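Local coordinates for protein pyocin-S2 (Pseudomonas aeruginosa, PDB 5ODW) that causes breakdown of chromosomal DNA and complete inhibition of lipid synthesis in sensitive cells, this chain being its largely helical N-terminal part, without the nuclease domain, at residues C[113-117]-C[172-176]; C[53-58]-C[156-160]; C[11-15]-C[24-28]. All coordinates share one frame; numbering follows the deposited sequence.

In the fold
From the N terminus, interaction 3 closes first. It pairs 11-15 with 24-28 as a beta hairpin around a short loop. The chain then enters helix 47-70, where segment 53-58 opens interaction 2. Segment 113-117 on helix 96-121 opens interaction 1. Both are closed by the long helix 153-204, interaction 2 at 156-160 and interaction 1 at 172-176. Interactions 1 and 2 therefore cross along the chain, and their centres lie about 25 Å apart. Interaction 3 precedes both. It touches interaction 2 through Y26, which meets L57, D157 and M160. Helix 153-204 is the common element, with helix 47-70, helix 96-121 and the hairpin packed along it.

Interaction 1 of 3, residues C[113-117]-C[172-176]; sequences KAKSL and YKAQI
The ammonium nitrogen of K113 lies beside two side chains of the facing helix, Y172 and Q175. Its NZ is 4.0 Å from CE1 of Y172, at the edge of that ring and near its plane. A long, weak ion pair to E79 gives NZ a partner on helix 72-86. The K113 chain is extended from CB to CE and bends only at chi4 (-61°). It crosses both Y172 and Q175 at about a right angle, and K113 CD lies 3.8 Å from CB of Q175.

S116 covers one face of the Y172 ring. Its CB stands 4.1 Å from the ring centroid of Y172, 21° off the normal, which is a CH-pi contact. The hydroxyl of S116 bonds back to A112 O. Y172 OH makes a weak hydrogen bond to I23 N.

The apolar half of the contact centres on L117. Its CG is anti to the backbone N, and its CD2 reaches CD1 of I176 at 3.7 Å. L117 CD2 also meets the aliphatic CG of K173 at 3.8 Å. I176 CD1 further lies 3.8 Å from A114 CA.

The segment axes approach to 9.4 Å and run nearly antiparallel, at 152°. This is antiparallel helix-helix packing, here joining helix 96-121 to helix 153-204 in an elongated helical domain.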
ATOM      1  N   LYS C 113      39.221  21.838  33.265  1.00 47.07           N
ATOM      2  CA  LYS C 113      38.664  22.222  31.966  1.00 46.06           C
ATOM      3  C   LYS C 113      39.324  21.450  30.841  1.00 52.14           C
ATOM      4  O   LYS C 113      38.660  21.078  29.866  1.00 51.45           O
ATOM      5  CB  LYS C 113      38.761  23.740  31.748  1.00 46.04           C
ATOM      6  CG  LYS C 113      37.845  24.483  32.701  1.00 42.57           C
ATOM      7  CD  LYS C 113      37.621  25.930  32.364  1.00 47.40           C
ATOM      8  CE  LYS C 113      36.635  26.544  33.333  1.00 53.70           C
ATOM      9  NZ  LYS C 113      35.307  25.877  33.265  1.00 60.24           N
ATOM     10  N   ALA C 114      40.625  21.185  31.002  1.00 50.00           N
ATOM     11  CA  ALA C 114      41.424  20.400  30.068  1.00 51.05           C
ATOM     12  C   ALA C 114      40.892  18.944  29.989  1.00 53.03           C
ATOM     13  O   ALA C 114      40.742  18.406  28.887  1.00 52.08           O
ATOM     14  CB  ALA C 114      42.883  20.411  30.511  1.00 53.04           C
ATOM     15  N   LYS C 115      40.588  18.338  31.166  1.00 48.37           N
ATOM     16  CA  LYS C 115      40.065  16.974  31.319  1.00 48.26           C
ATOM     17  C   LYS C 115      38.717  16.883  30.632  1.00 52.90           C
ATOM     18  O   LYS C 115      38.522  15.976  29.818  1.00 52.69           O
ATOM     19  CB  LYS C 115      39.922  16.630  32.813  1.00 49.45           C
ATOM     20  CG  LYS C 115      39.776  15.156  33.089  1.00 55.46           C
ATOM     21  CD  LYS C 115      40.771  14.732  34.133  1.00 64.92           C
ATOM     22  CE  LYS C 115      40.530  13.327  34.618  1.00 71.28           C
ATOM     23  NZ  LYS C 115      41.345  13.017  35.829  1.00 73.99           N
ATOM     24  N   SER C 116      37.799  17.855  30.943  1.00 49.13           N
ATOM     25  CA  SER C 116      36.448  17.984  30.385  1.00 47.49           C
ATOM     26  C   SER C 116      36.508  18.114  28.862  1.00 53.31           C
ATOM     27  O   SER C 116      35.774  17.400  28.184  1.00 52.75           O
ATOM     28  CB  SER C 116      35.723  19.189  30.979  1.00 47.27           C
ATOM     29  OG  SER C 116      35.795  19.220  32.391  1.00 54.18           O
ATOM     30  N   LEU C 117      37.403  18.999  28.330  1.00 50.75           N
ATOM     31  CA  LEU C 117      37.612  19.226  26.895  1.00 50.60           C
ATOM     32  C   LEU C 117      38.149  17.961  26.231  1.00 59.50           C
ATOM     33  O   LEU C 117      37.677  17.616  25.143  1.00 59.89           O
ATOM     34  CB  LEU C 117      38.560  20.426  26.654  1.00 49.98           C
ATOM     35  CG  LEU C 117      38.974  20.744  25.215  1.00 53.85           C
ATOM     36  CD1 LEU C 117      37.843  21.366  24.429  1.00 52.33           C
ATOM     37  CD2 LEU C 117      40.137  21.682  25.197  1.00 56.72           C
ATOM     38  N   TYR C 172      35.288  25.792  26.605  1.00 45.62           N
ATOM     39  CA  TYR C 172      36.401  25.155  27.331  1.00 46.20           C
ATOM     40  C   TYR C 172      37.767  25.443  26.673  1.00 52.80           C
ATOM     41  O   TYR C 172      38.694  25.814  27.391  1.00 55.23           O
ATOM     42  CB  TYR C 172      36.206  23.630  27.448  1.00 47.17           C
ATOM     43  CG  TYR C 172      35.133  23.131  28.401  1.00 47.54           C
ATOM     44  CD1 TYR C 172      35.061  23.603  29.711  1.00 49.42           C
ATOM     45  CD2 TYR C 172      34.317  22.055  28.057  1.00 47.56           C
ATOM     46  CE1 TYR C 172      34.131  23.090  30.617  1.00 49.96           C
ATOM     47  CE2 TYR C 172      33.380  21.537  28.949  1.00 47.81           C
ATOM     48  CZ  TYR C 172      33.288  22.057  30.228  1.00 53.78           C
ATOM     49  OH  TYR C 172      32.379  21.524  31.113  1.00 50.62           O
ATOM     50  N   LYS C 173      37.881  25.299  25.315  1.00 47.34           N
ATOM     51  CA  LYS C 173      39.095  25.573  24.518  1.00 47.43           C
ATOM     52  C   LYS C 173      39.570  27.018  24.731  1.00 51.74           C
ATOM     53  O   LYS C 173      40.772  27.246  24.882  1.00 53.23           O
ATOM     54  CB  LYS C 173      38.825  25.359  23.008  1.00 49.75           C
ATOM     55  CG  LYS C 173      39.548  24.177  22.353  1.00 52.71           C
ATOM     56  CD  LYS C 173      39.212  24.095  20.851  1.00 60.42           C
ATOM     57  CE  LYS C 173      39.502  22.759  20.187  1.00 64.77           C
ATOM     58  NZ  LYS C 173      38.633  22.527  18.997  1.00 66.18           N
ATOM     59  N   ALA C 174      38.621  27.984  24.734  1.00 47.15           N
ATOM     60  CA  ALA C 174      38.861  29.418  24.923  1.00 46.98           C
ATOM     61  C   ALA C 174      39.183  29.779  26.381  1.00 49.70           C
ATOM     62  O   ALA C 174      39.991  30.684  26.618  1.00 49.80           O
ATOM     63  CB  ALA C 174      37.658  30.207  24.452  1.00 47.23           C
ATOM     64  N   GLN C 175      38.539  29.081  27.351  1.00 43.64           N
ATOM     65  CA  GLN C 175      38.745  29.279  28.789  1.00 42.33           C
ATOM     66  C   GLN C 175      40.157  28.906  29.209  1.00 47.55           C
ATOM     67  O   GLN C 175      40.725  29.578  30.071  1.00 47.00           O
ATOM     68  CB  GLN C 175      37.716  28.503  29.619  1.00 42.39           C
ATOM     69  CG  GLN C 175      36.364  29.206  29.710  1.00 45.01           C
ATOM     70  CD  GLN C 175      35.399  28.526  30.640  1.00 49.14           C
ATOM     71  OE1 GLN C 175      34.877  29.134  31.567  1.00 45.61           O
ATOM     72  NE2 GLN C 175      35.096  27.265  30.392  1.00 36.62           N
ATOM     73  N   ILE C 176      40.730  27.840  28.591  1.00 45.29           N
ATOM     74  CA  ILE C 176      42.103  27.375  28.841  1.00 45.33           C
ATOM     75  C   ILE C 176      43.096  28.467  28.393  1.00 50.74           C
ATOM     76  O   ILE C 176      44.054  28.741  29.115  1.00 51.41           O
ATOM     77  CB  ILE C 176      42.384  25.965  28.227  1.00 48.19           C
ATOM     78  CG1 ILE C 176      41.470  24.898  28.875  1.00 46.52           C
ATOM     79  CG2 ILE C 176      43.865  25.575  28.418  1.00 50.51           C
ATOM     80  CD1 ILE C 176      41.265  23.678  28.117  1.00 43.88           C
TER

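Interaction 2 of 3, residues C[53-58]-C[156-160]; sequences EYRKLR and LDRHM
M160 reaches from helix 153-204 to Y54 and L57 on helix 47-70. Its CB packs on Y26 of the beta hairpin. CG comes next, 4.1 Å from CB of L57. SD then lies 3.9 Å from the same L57 CB and 4.0 Å from the backbone N of R58. SD is also above the face of Y54, at a distance of 5.2 Å from the ring centroid. Bends at chi2 (-54°) and chi3 (90°) turn the methyl back to the ring, where M160 CE meets CE2 of Y54 at 3.4 Å.

L156 packs against helix 47-70 one helical turn earlier. Its CD2 touches CB of E53 and CD1 of L57, both at 3.7 Å, while its CD1 lies against the backbone of Y54.

The far end of Y54 is polar and has two hydrogen-bond partners. R58 NH1 donates to Y54 OH at 3.1 Å, with the hydroxyl in the guanidinium plane. Y54 OH also bonds to S137 OG of helix 133-148, and R58 forms a salt bridge with D62.

The two segments run 27° apart. This is near-parallel helix-helix packing of helix 47-70 on helix 153-204 in the helical domain, with helix 133-148 alongside at S137 and a Met-aromatic contact between M160 and Y54.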
ATOM      1  N   GLU C  53      10.043  22.464  16.348  1.00 34.01           N
ATOM      2  CA  GLU C  53      10.631  22.222  17.670  1.00 33.36           C
ATOM      3  C   GLU C  53      12.142  22.419  17.657  1.00 40.74           C
ATOM      4  O   GLU C  53      12.709  22.867  18.661  1.00 42.41           O
ATOM      5  CB  GLU C  53      10.264  20.827  18.213  1.00 33.30           C
ATOM      6  CG  GLU C  53       8.811  20.654  18.638  1.00 36.14           C
ATOM      7  CD  GLU C  53       8.290  21.699  19.603  1.00 69.64           C
ATOM      8  OE1 GLU C  53       8.799  21.762  20.747  1.00 74.94           O
ATOM      9  OE2 GLU C  53       7.386  22.472  19.206  1.00 67.53           O
ATOM     10  N   TYR C  54      12.788  22.093  16.511  1.00 37.62           N
ATOM     11  CA  TYR C  54      14.226  22.243  16.288  1.00 37.42           C
ATOM     12  C   TYR C  54      14.592  23.709  16.287  1.00 43.15           C
ATOM     13  O   TYR C  54      15.501  24.103  17.008  1.00 45.09           O
ATOM     14  CB  TYR C  54      14.649  21.590  14.961  1.00 38.20           C
ATOM     15  CG  TYR C  54      16.144  21.654  14.708  1.00 39.77           C
ATOM     16  CD1 TYR C  54      16.724  22.781  14.128  1.00 41.87           C
ATOM     17  CD2 TYR C  54      16.979  20.594  15.057  1.00 40.36           C
ATOM     18  CE1 TYR C  54      18.097  22.868  13.937  1.00 41.47           C
ATOM     19  CE2 TYR C  54      18.352  20.658  14.841  1.00 41.82           C
ATOM     20  CZ  TYR C  54      18.906  21.800  14.287  1.00 48.02           C
ATOM     21  OH  TYR C  54      20.253  21.881  14.065  1.00 48.06           O
ATOM     22  N   ARG C  55      13.907  24.510  15.468  1.00 39.57           N
ATOM     23  CA  ARG C  55      14.134  25.948  15.351  1.00 40.27           C
ATOM     24  C   ARG C  55      13.990  26.649  16.729  1.00 46.81           C
ATOM     25  O   ARG C  55      14.822  27.508  17.054  1.00 47.54           O
ATOM     26  CB  ARG C  55      13.214  26.552  14.266  1.00 38.18           C
ATOM     27  CG  ARG C  55      13.649  26.201  12.839  1.00 37.83           C
ATOM     28  CD  ARG C  55      12.666  26.662  11.786  1.00 37.74           C
ATOM     29  NE  ARG C  55      11.681  25.619  11.487  1.00 53.79           N
ATOM     30  CZ  ARG C  55      10.758  25.701  10.531  1.00 71.65           C
ATOM     31  NH1 ARG C  55      10.696  26.773   9.749  1.00 61.54           N
ATOM     32  NH2 ARG C  55       9.889  24.714  10.353  1.00 58.87           N
ATOM     33  N   LYS C  56      12.998  26.212  17.570  1.00 43.53           N
ATOM     34  CA  LYS C  56      12.750  26.724  18.936  1.00 43.17           C
ATOM     35  C   LYS C  56      13.940  26.458  19.861  1.00 47.34           C
ATOM     36  O   LYS C  56      14.453  27.384  20.505  1.00 47.39           O
ATOM     37  CB  LYS C  56      11.474  26.125  19.555  1.00 43.81           C
ATOM     38  CG  LYS C  56      10.190  26.770  19.045  1.00 49.77           C
ATOM     39  CD  LYS C  56       8.999  26.434  19.928  1.00 54.91           C
ATOM     40  CE  LYS C  56       7.730  26.339  19.116  1.00 65.94           C
ATOM     41  NZ  LYS C  56       6.614  25.729  19.891  1.00 75.43           N
ATOM     42  N   LEU C  57      14.390  25.193  19.913  1.00 42.70           N
ATOM     43  CA  LEU C  57      15.501  24.797  20.786  1.00 41.54           C
ATOM     44  C   LEU C  57      16.868  25.287  20.315  1.00 45.21           C
ATOM     45  O   LEU C  57      17.682  25.693  21.153  1.00 45.44           O
ATOM     46  CB  LEU C  57      15.510  23.285  21.002  1.00 40.28           C
ATOM     47  CG  LEU C  57      14.511  22.763  22.021  1.00 44.00           C
ATOM     48  CD1 LEU C  57      14.098  21.361  21.683  1.00 43.17           C
ATOM     49  CD2 LEU C  57      15.064  22.837  23.429  1.00 45.99           C
ATOM     50  N   ARG C  58      17.124  25.241  18.991  1.00 41.13           N
ATOM     51  CA  ARG C  58      18.385  25.675  18.383  1.00 41.50           C
ATOM     52  C   ARG C  58      18.687  27.122  18.713  1.00 47.37           C
ATOM     53  O   ARG C  58      19.818  27.385  19.103  1.00 48.22           O
ATOM     54  CB  ARG C  58      18.434  25.396  16.862  1.00 40.68           C
ATOM     55  CG  ARG C  58      19.742  25.785  16.143  1.00 51.02           C
ATOM     56  CD  ARG C  58      20.915  24.832  16.357  1.00 50.60           C
ATOM     57  NE  ARG C  58      22.182  25.430  15.930  1.00 48.34           N
ATOM     58  CZ  ARG C  58      22.942  24.989  14.933  1.00 56.74           C
ATOM     59  NH1 ARG C  58      22.576  23.925  14.228  1.00 37.25           N
ATOM     60  NH2 ARG C  58      24.079  25.605  14.636  1.00 45.91           N
ATOM     61  N   LEU C 156      15.861  15.024  17.914  1.00 27.88           N
ATOM     62  CA  LEU C 156      15.934  16.355  18.481  1.00 27.19           C
ATOM     63  C   LEU C 156      16.761  16.357  19.768  1.00 32.99           C
ATOM     64  O   LEU C 156      17.636  17.212  19.904  1.00 33.53           O
ATOM     65  CB  LEU C 156      14.507  16.889  18.699  1.00 26.72           C
ATOM     66  CG  LEU C 156      14.333  18.262  19.360  1.00 31.79           C
ATOM     67  CD1 LEU C 156      14.935  19.388  18.518  1.00 31.81           C
ATOM     68  CD2 LEU C 156      12.878  18.531  19.612  1.00 35.65           C
ATOM     69  N   ASP C 157      16.523  15.380  20.679  1.00 29.27           N
ATOM     70  CA  ASP C 157      17.252  15.272  21.937  1.00 29.69           C
ATOM     71  C   ASP C 157      18.727  14.991  21.694  1.00 33.91           C
ATOM     72  O   ASP C 157      19.577  15.618  22.329  1.00 33.99           O
ATOM     73  CB  ASP C 157      16.616  14.221  22.860  1.00 32.60           C
ATOM     74  CG  ASP C 157      15.381  14.700  23.627  1.00 45.30           C
ATOM     75  OD1 ASP C 157      15.084  15.921  23.580  1.00 43.93           O
ATOM     76  OD2 ASP C 157      14.724  13.852  24.306  1.00 52.79           O
ATOM     77  N   ARG C 158      19.029  14.105  20.722  1.00 30.02           N
ATOM     78  CA  ARG C 158      20.403  13.765  20.349  1.00 29.71           C
ATOM     79  C   ARG C 158      21.139  14.957  19.736  1.00 33.20           C
ATOM     80  O   ARG C 158      22.251  15.242  20.162  1.00 32.12           O
ATOM     81  CB  ARG C 158      20.459  12.516  19.445  1.00 27.19           C
ATOM     82  CG  ARG C 158      21.881  11.984  19.228  1.00 34.27           C
ATOM     83  CD  ARG C 158      22.195  10.693  19.974  1.00 38.19           C
ATOM     84  NE  ARG C 158      23.334   9.991  19.362  1.00 45.24           N
ATOM     85  CZ  ARG C 158      24.561   9.951  19.872  1.00 70.84           C
ATOM     86  NH1 ARG C 158      24.823  10.534  21.036  1.00 67.87           N
ATOM     87  NH2 ARG C 158      25.533   9.312  19.230  1.00 63.23           N
ATOM     88  N   HIS C 159      20.523  15.655  18.752  1.00 31.39           N
ATOM     89  CA  HIS C 159      21.134  16.818  18.091  1.00 31.93           C
ATOM     90  C   HIS C 159      21.437  17.944  19.077  1.00 35.68           C
ATOM     91  O   HIS C 159      22.479  18.581  18.952  1.00 35.19           O
ATOM     92  CB  HIS C 159      20.276  17.342  16.924  1.00 32.22           C
ATOM     93  CG  HIS C 159      20.480  16.623  15.626  1.00 35.84           C
ATOM     94  ND1 HIS C 159      21.101  17.235  14.551  1.00 37.88           N
ATOM     95  CD2 HIS C 159      20.074  15.392  15.243  1.00 37.12           C
ATOM     96  CE1 HIS C 159      21.081  16.349  13.567  1.00 36.70           C
ATOM     97  NE2 HIS C 159      20.471  15.231  13.934  1.00 36.68           N
ATOM     98  N   MET C 160      20.545  18.173  20.063  1.00 33.03           N
ATOM     99  CA  MET C 160      20.719  19.238  21.060  1.00 33.40           C
ATOM    100  C   MET C 160      21.792  18.865  22.098  1.00 37.36           C
ATOM    101  O   MET C 160      22.671  19.684  22.361  1.00 37.32           O
ATOM    102  CB  MET C 160      19.380  19.689  21.692  1.00 35.70           C
ATOM    103  CG  MET C 160      18.320  20.267  20.692  1.00 39.39           C
ATOM    104  SD  MET C 160      18.708  21.644  19.549  1.00 43.98           S
ATOM    105  CE  MET C 160      19.284  20.790  18.157  1.00 40.69           C
TER

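Interaction 3 of 3, residues C[11-15]-C[24-28]; sequences MVITH and IQYIP
The Y26 ring meets V12 at its edge: CG2 of V12 lies near the ring plane, 3.9 Å from CD1 of Y26. The two side chains cross at about a right angle. Y26 CG is anti to the backbone N (chi1 -176°), and the ring carries its hydroxyl to D157, with which it hydrogen bonds. The other ring, H15, has CG2 of I13 over one face, offset toward the rim. At its edge comes the amide of Q25. The model places these groups too close, so the detail there is doubtful. H15 ND1 makes a weak hydrogen bond to D22 O.

Three backbone hydrogen bonds join the two segments. I13 and Q25 form a hydrogen-bonded antiparallel pair: I13 N donates to Q25 O at 3.0 Å, and Q25 N to I13 O at 3.1 Å. I27 N donates to M11 O at 3.2 Å, almost straight at 171°. Backbone bonding between H15 and I23 continues the ladder toward the turn. V12 with Y26 and T14 with I24 are non-hydrogen-bonded pairs. Their side chains share one face of the hairpin, while I13 and Q25 point to the other.

The face with V12, T14, I24 and Y26 rests on two helices. V12 and T14 touch L61 and S64 of helix 47-70. I24 packs on Y167 of helix 153-204, and Y26 touches both helices, through L57 and M160.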
ATOM      1  N   MET C  11      14.756  21.832  28.048  1.00 79.03           N
ATOM      2  CA  MET C  11      15.417  22.625  29.076  1.00 79.32           C
ATOM      3  C   MET C  11      16.928  22.692  28.878  1.00 83.00           C
ATOM      4  O   MET C  11      17.615  21.676  28.949  1.00 82.00           O
ATOM      5  CB  MET C  11      15.108  22.057  30.463  1.00 81.99           C
ATOM      6  CG  MET C  11      13.676  22.273  30.930  1.00 86.09           C
ATOM      7  SD  MET C  11      13.444  23.784  31.884  1.00 90.59           S
ATOM      8  CE  MET C  11      14.278  23.345  33.404  1.00 87.50           C
ATOM      9  N   VAL C  12      17.440  23.892  28.620  1.00 79.96           N
ATOM     10  CA  VAL C  12      18.873  24.090  28.451  1.00 79.58           C
ATOM     11  C   VAL C  12      19.377  24.912  29.628  1.00 84.48           C
ATOM     12  O   VAL C  12      18.908  26.022  29.858  1.00 83.97           O
ATOM     13  CB  VAL C  12      19.192  24.837  27.147  1.00 82.87           C
ATOM     14  CG1 VAL C  12      20.682  25.119  27.050  1.00 82.52           C
ATOM     15  CG2 VAL C  12      18.710  24.038  25.946  1.00 82.38           C
ATOM     16  N   ILE C  13      20.349  24.376  30.356  1.00 82.49           N
ATOM     17  CA  ILE C  13      20.889  25.058  31.529  1.00 83.62           C
ATOM     18  C   ILE C  13      22.344  25.468  31.356  1.00 90.16           C
ATOM     19  O   ILE C  13      23.197  24.638  31.055  1.00 90.27           O
ATOM     20  CB  ILE C  13      20.774  24.176  32.786  1.00 86.80           C
ATOM     21  CG1 ILE C  13      19.351  24.221  33.344  1.00 87.16           C
ATOM     22  CG2 ILE C  13      21.762  24.627  33.847  1.00 87.87           C
ATOM     23  CD1 ILE C  13      19.225  23.672  34.748  1.00 91.06           C
ATOM     24  N   THR C  14      22.648  26.738  31.567  1.00 88.06           N
ATOM     25  CA  THR C  14      24.023  27.156  31.403  1.00 88.91           C
ATOM     26  C   THR C  14      24.725  27.142  32.744  1.00 94.60           C
ATOM     27  O   THR C  14      24.366  27.892  33.644  1.00 94.43           O
ATOM     28  CB  THR C  14      24.102  28.580  30.844  1.00 98.86           C
ATOM     29  OG1 THR C  14      23.838  29.512  31.897  1.00101.88           O
ATOM     30  CG2 THR C  14      23.085  28.773  29.732  1.00 96.56           C
ATOM     31  N   HIS C  15      25.686  26.242  32.894  1.00 92.59           N
ATOM     32  CA  HIS C  15      26.386  26.149  34.155  1.00 93.57           C
ATOM     33  C   HIS C  15      27.595  27.058  34.156  1.00100.37           C
ATOM     34  O   HIS C  15      28.658  26.711  33.643  1.00101.42           O
ATOM     35  CB  HIS C  15      26.813  24.709  34.437  1.00 94.20           C
ATOM     36  CG  HIS C  15      25.668  23.776  34.675  1.00 97.07           C
ATOM     37  ND1 HIS C  15      25.323  22.780  33.789  1.00 98.73           N
ATOM     38  CD2 HIS C  15      24.787  23.690  35.700  1.00 98.30           C
ATOM     39  CE1 HIS C  15      24.280  22.118  34.257  1.00 97.60           C
ATOM     40  NE2 HIS C  15      23.935  22.651  35.416  1.00 97.68           N
ATOM     41  N   ILE C  24      27.440  24.037  29.038  1.00 62.86           N
ATOM     42  CA  ILE C  24      26.142  24.147  28.383  1.00 61.26           C
ATOM     43  C   ILE C  24      25.556  22.724  28.366  1.00 65.52           C
ATOM     44  O   ILE C  24      26.103  21.841  27.700  1.00 65.79           O
ATOM     45  CB  ILE C  24      26.266  24.782  26.975  1.00 63.63           C
ATOM     46  CG1 ILE C  24      26.950  26.166  27.047  1.00 63.54           C
ATOM     47  CG2 ILE C  24      24.883  24.881  26.312  1.00 64.01           C
ATOM     48  CD1 ILE C  24      27.758  26.539  25.861  1.00 65.55           C
ATOM     49  N   GLN C  25      24.475  22.502  29.140  1.00 61.48           N
ATOM     50  CA  GLN C  25      23.826  21.195  29.290  1.00 60.84           C
ATOM     51  C   GLN C  25      22.411  21.112  28.683  1.00 65.25           C
ATOM     52  O   GLN C  25      21.603  22.014  28.909  1.00 65.75           O
ATOM     53  CB  GLN C  25      23.797  20.790  30.789  1.00 61.87           C
ATOM     54  CG  GLN C  25      23.271  19.377  31.058  1.00 70.40           C
ATOM     55  CD  GLN C  25      23.404  18.938  32.491  1.00 92.88           C
ATOM     56  OE1 GLN C  25      23.980  19.644  33.328  1.00 91.56           O
ATOM     57  NE2 GLN C  25      22.796  17.803  32.820  1.00 81.51           N
ATOM     58  N   TYR C  26      22.112  20.003  27.948  1.00 60.81           N
ATOM     59  CA  TYR C  26      20.783  19.695  27.414  1.00 60.00           C
ATOM     60  C   TYR C  26      20.196  18.544  28.231  1.00 66.24           C
ATOM     61  O   TYR C  26      20.787  17.460  28.267  1.00 65.93           O
ATOM     62  CB  TYR C  26      20.783  19.349  25.901  1.00 59.89           C
ATOM     63  CG  TYR C  26      19.379  19.122  25.369  1.00 60.16           C
ATOM     64  CD1 TYR C  26      18.528  20.194  25.111  1.00 61.77           C
ATOM     65  CD2 TYR C  26      18.870  17.835  25.216  1.00 60.52           C
ATOM     66  CE1 TYR C  26      17.215  19.994  24.688  1.00 61.55           C
ATOM     67  CE2 TYR C  26      17.553  17.623  24.799  1.00 61.15           C
ATOM     68  CZ  TYR C  26      16.730  18.707  24.532  1.00 66.03           C
ATOM     69  OH  TYR C  26      15.432  18.518  24.111  1.00 62.42           O
ATOM     70  N   ILE C  27      19.041  18.775  28.848  1.00 64.50           N
ATOM     71  CA  ILE C  27      18.366  17.748  29.633  1.00 64.84           C
ATOM     72  C   ILE C  27      17.098  17.329  28.900  1.00 71.46           C
ATOM     73  O   ILE C  27      16.264  18.169  28.568  1.00 71.49           O
ATOM     74  CB  ILE C  27      17.978  18.256  31.033  1.00 67.82           C
ATOM     75  CG1 ILE C  27      19.139  19.017  31.672  1.00 68.13           C
ATOM     76  CG2 ILE C  27      17.535  17.100  31.916  1.00 68.54           C
ATOM     77  CD1 ILE C  27      19.376  20.382  31.067  1.00 74.76           C
ATOM     78  N   PRO C  28      16.950  16.024  28.647  1.00 69.49           N
ATOM     79  CA  PRO C  28      15.801  15.479  27.935  1.00 70.09           C
ATOM     80  C   PRO C  28      15.115  14.356  28.701  1.00 78.49           C
ATOM     81  O   PRO C  28      15.733  13.728  29.560  1.00 78.53           O
ATOM     82  CB  PRO C  28      16.464  14.876  26.703  1.00 71.36           C
ATOM     83  CG  PRO C  28      17.811  14.420  27.203  1.00 75.54           C
ATOM     84  CD  PRO C  28      18.097  15.114  28.517  1.00 71.08           C
TER